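Local atomic coordinates of mandelate racemase/muconate lactonizing enzyme-like protein (Rubrobacter xylanophilus DSM 9941, PDB entry 3CYJ), a protein that belongs to the enolase superfamily, pairing an N-terminal capping domain with a TIM-barrel domain, and carries a sodium ion in this model. Residues L11-P23 with L352-A364. Numbering follows the deposited sequence.
Sequences LEVSAYTVPTDYP and LELKRSEAGKYAA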
# COMPACT_ATOMS: atom_id res chain seq x y z
N LEU A 11 -26.00 12.46 -41.51
CA LEU A 11 -24.72 13.04 -41.09
C LEU A 11 -23.87 13.33 -42.30
O LEU A 11 -23.75 12.48 -43.16
CB LEU A 11 -23.94 12.04 -40.24
CG LEU A 11 -24.33 11.73 -38.82
CD1 LEU A 11 -23.05 11.10 -38.27
CD2 LEU A 11 -24.73 13.01 -38.12
N GLU A 12 -23.28 14.50 -42.37
CA GLU A 12 -22.34 14.81 -43.44
C GLU A 12 -20.97 15.02 -42.82
O GLU A 12 -20.84 15.74 -41.86
CB GLU A 12 -22.69 16.11 -44.19
CG GLU A 12 -24.15 16.30 -44.56
CD GLU A 12 -24.41 17.68 -45.22
OE1 GLU A 12 -24.79 17.69 -46.45
OE2 GLU A 12 -24.22 18.74 -44.54
N VAL A 13 -19.95 14.43 -43.42
CA VAL A 13 -18.61 14.55 -42.93
C VAL A 13 -17.74 15.20 -44.00
O VAL A 13 -17.86 14.87 -45.16
CB VAL A 13 -17.99 13.12 -42.58
CG1 VAL A 13 -16.71 13.27 -41.82
CG2 VAL A 13 -18.96 12.29 -41.79
N SER A 14 -16.84 16.09 -43.59
CA SER A 14 -15.91 16.75 -44.48
C SER A 14 -14.70 17.15 -43.67
O SER A 14 -14.74 17.08 -42.45
CB SER A 14 -16.58 17.96 -45.16
OG SER A 14 -17.03 18.93 -44.22
N ALA A 15 -13.60 17.51 -44.32
CA ALA A 15 -12.36 17.76 -43.63
C ALA A 15 -11.67 18.91 -44.31
O ALA A 15 -11.82 19.13 -45.51
CB ALA A 15 -11.44 16.51 -43.64
N TYR A 16 -10.89 19.65 -43.53
CA TYR A 16 -10.19 20.83 -44.03
C TYR A 16 -8.82 20.83 -43.42
O TYR A 16 -8.66 20.53 -42.21
CB TYR A 16 -10.95 22.11 -43.66
CG TYR A 16 -12.40 21.96 -44.00
CD1 TYR A 16 -12.89 22.29 -45.28
CD2 TYR A 16 -13.28 21.43 -43.07
CE1 TYR A 16 -14.22 22.10 -45.61
CE2 TYR A 16 -14.59 21.23 -43.37
CZ TYR A 16 -15.08 21.57 -44.66
OH TYR A 16 -16.43 21.37 -44.95
N THR A 17 -7.84 21.18 -44.23
CA THR A 17 -6.48 21.29 -43.79
C THR A 17 -6.04 22.71 -44.00
O THR A 17 -6.19 23.25 -45.09
CB THR A 17 -5.55 20.33 -44.62
OG1 THR A 17 -6.00 18.99 -44.47
CG2 THR A 17 -4.07 20.44 -44.18
N VAL A 18 -5.47 23.32 -42.95
CA VAL A 18 -5.03 24.71 -42.95
C VAL A 18 -3.56 24.85 -42.49
O VAL A 18 -3.20 24.46 -41.36
CB VAL A 18 -5.90 25.57 -42.00
CG1 VAL A 18 -5.48 27.01 -42.04
CG2 VAL A 18 -7.41 25.40 -42.31
N PRO A 19 -2.70 25.40 -43.36
CA PRO A 19 -1.34 25.69 -42.92
C PRO A 19 -1.32 26.54 -41.67
O PRO A 19 -2.12 27.42 -41.52
CB PRO A 19 -0.75 26.49 -44.12
CG PRO A 19 -1.52 25.94 -45.30
CD PRO A 19 -2.93 25.82 -44.76
N THR A 20 -0.38 26.25 -40.79
CA THR A 20 -0.06 27.11 -39.66
C THR A 20 0.52 28.41 -40.24
O THR A 20 1.04 28.41 -41.36
CB THR A 20 0.97 26.43 -38.70
OG1 THR A 20 2.11 25.96 -39.45
CG2 THR A 20 0.36 25.20 -38.02
N ASP A 21 0.46 29.50 -39.48
CA ASP A 21 1.01 30.76 -39.96
C ASP A 21 2.55 30.86 -39.80
O ASP A 21 3.15 31.85 -40.17
CB ASP A 21 0.24 31.97 -39.36
CG ASP A 21 0.30 32.01 -37.81
OD1 ASP A 21 0.95 31.15 -37.20
OD2 ASP A 21 -0.31 32.93 -37.20
N TYR A 22 3.18 29.83 -39.26
CA TYR A 22 4.64 29.79 -39.11
C TYR A 22 4.94 28.31 -38.89
O TYR A 22 4.04 27.56 -38.50
CB TYR A 22 5.07 30.61 -37.88
CG TYR A 22 6.56 30.87 -37.76
CD1 TYR A 22 7.18 31.87 -38.53
CD2 TYR A 22 7.35 30.14 -36.86
CE1 TYR A 22 8.58 32.14 -38.42
CE2 TYR A 22 8.75 30.41 -36.74
CZ TYR A 22 9.35 31.40 -37.53
OH TYR A 22 10.70 31.65 -37.42
N PRO A 23 6.19 27.85 -39.16
CA PRO A 23 6.46 26.43 -38.77
C PRO A 23 6.36 26.25 -37.23
O PRO A 23 6.90 27.08 -36.48
CB PRO A 23 7.92 26.18 -39.21
CG PRO A 23 8.41 27.43 -39.91
CD PRO A 23 7.32 28.50 -39.86
N LEU A 352 -22.07 28.69 -34.31
CA LEU A 352 -21.03 28.60 -35.35
C LEU A 352 -21.62 28.25 -36.73
O LEU A 352 -22.44 27.32 -36.86
CB LEU A 352 -19.95 27.56 -34.97
CG LEU A 352 -18.96 27.80 -33.82
CD1 LEU A 352 -18.11 26.52 -33.49
CD2 LEU A 352 -18.05 29.05 -34.01
N GLU A 353 -21.20 28.99 -37.75
CA GLU A 353 -21.65 28.72 -39.14
C GLU A 353 -20.46 28.62 -40.06
O GLU A 353 -19.54 29.44 -39.99
CB GLU A 353 -22.66 29.78 -39.61
N LEU A 354 -20.44 27.59 -40.91
CA LEU A 354 -19.27 27.41 -41.79
C LEU A 354 -19.27 28.51 -42.84
O LEU A 354 -20.29 28.75 -43.46
CB LEU A 354 -19.27 26.01 -42.44
CG LEU A 354 -18.06 25.59 -43.32
CD1 LEU A 354 -16.74 25.54 -42.55
CD2 LEU A 354 -18.32 24.26 -44.06
N LYS A 355 -18.14 29.21 -43.01
CA LYS A 355 -17.96 30.09 -44.15
C LYS A 355 -17.67 29.20 -45.36
O LYS A 355 -16.52 28.79 -45.58
CB LYS A 355 -16.78 31.04 -43.92
CG LYS A 355 -16.87 31.87 -42.64
CD LYS A 355 -15.72 32.86 -42.52
CE LYS A 355 -15.92 33.67 -41.32
NZ LYS A 355 -14.74 34.43 -40.87
N ARG A 356 -18.70 28.89 -46.15
CA ARG A 356 -18.56 27.90 -47.26
C ARG A 356 -17.53 28.28 -48.36
O ARG A 356 -17.03 27.42 -49.07
CB ARG A 356 -19.94 27.49 -47.84
N SER A 357 -17.19 29.56 -48.46
CA SER A 357 -16.15 30.02 -49.40
C SER A 357 -14.73 29.66 -48.99
O SER A 357 -13.99 29.08 -49.80
CB SER A 357 -16.20 31.54 -49.58
OG SER A 357 -16.57 31.86 -50.91
N GLU A 358 -14.36 30.06 -47.77
CA GLU A 358 -13.09 29.64 -47.16
C GLU A 358 -13.05 28.12 -47.01
O GLU A 358 -12.01 27.49 -47.23
CB GLU A 358 -12.91 30.29 -45.79
CG GLU A 358 -12.84 31.80 -45.80
CD GLU A 358 -11.41 32.33 -45.94
OE1 GLU A 358 -10.54 31.61 -46.48
OE2 GLU A 358 -11.16 33.49 -45.52
N ALA A 359 -14.17 27.52 -46.60
CA ALA A 359 -14.24 26.07 -46.54
C ALA A 359 -13.59 25.41 -47.79
O ALA A 359 -12.67 24.61 -47.67
CB ALA A 359 -15.70 25.61 -46.40
N GLY A 360 -14.08 25.79 -48.97
CA GLY A 360 -13.67 25.21 -50.23
C GLY A 360 -12.21 25.42 -50.52
O GLY A 360 -11.53 24.55 -51.09
N LYS A 361 -11.70 26.57 -50.11
CA LYS A 361 -10.31 26.85 -50.30
C LYS A 361 -9.43 25.77 -49.59
O LYS A 361 -8.38 25.39 -50.10
CB LYS A 361 -10.00 28.26 -49.80
CG LYS A 361 -8.51 28.57 -49.83
CD LYS A 361 -8.14 30.01 -49.49
CE LYS A 361 -6.61 30.22 -49.68
NZ LYS A 361 -6.20 31.66 -49.57
N TYR A 362 -9.89 25.28 -48.43
CA TYR A 362 -9.07 24.39 -47.57
C TYR A 362 -9.60 22.98 -47.50
O TYR A 362 -9.10 22.19 -46.71
CB TYR A 362 -8.98 24.93 -46.15
CG TYR A 362 -8.37 26.29 -46.09
CD1 TYR A 362 -7.01 26.45 -46.31
CD2 TYR A 362 -9.15 27.42 -45.82
CE1 TYR A 362 -6.43 27.70 -46.25
CE2 TYR A 362 -8.58 28.70 -45.77
CZ TYR A 362 -7.21 28.82 -45.98
OH TYR A 362 -6.59 30.04 -45.96
N ALA A 363 -10.61 22.67 -48.29
CA ALA A 363 -11.06 21.30 -48.44
C ALA A 363 -9.86 20.34 -48.55
O ALA A 363 -8.90 20.62 -49.26
CB ALA A 363 -11.95 21.18 -49.63
N ALA A 364 -9.90 19.22 -47.83
CA ALA A 364 -8.76 18.28 -47.75
C ALA A 364 -8.47 17.54 -49.07
O ALA A 364 -9.30 16.75 -49.56
CB ALA A 364 -8.98 17.27 -46.62
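Tyr-16 and Ala-363 form a single beta bridge where the last modelled residues run beside strand 11-20, while helix 356-362 crosses that strand at 76°. Two backbone hydrogen bonds make the bridge. Thr-17 N donates a hydrogen bond to Tyr-362 O (3.0 Å). Ala-364 N donates one to Ala-15 O (3.0 Å). Tyr-362 O also meets Tyr-16 CA in a CA-H...O contact.

The Tyr-16 ring lies beside helix 356-362. With CG anti to its carbonyl carbon (chi1 -48°), the Tyr-16 ring turns an edge to Ala-359 O, which lies 3.3 Å from Tyr-16 CD1. Ala-359 CB touches Tyr-16 CE1 at 3.9 Å. Leu-354 comes from the opposite direction and puts CD2 3.6 Å from Tyr-16 OH. That hydroxyl is hydrogen-bonded to Ser-14 OG, which helps hold the hydroxyl end in place.

The Tyr-362 ring is covered on both faces. Val-18 CG2 lies over one, offset toward the rim, and Lys-361 CG over the other. Beyond the bridge, Ala-15 CB meets Ala-364 CB at 3.9 Å.

On its other edge the strand pairs with strand 33-43, and Val-18 also touches helix 320-329. Backbone bonds and apolar contacts, with no salt bridge, thus join the C-terminal tail to the N-terminal domain's sheet.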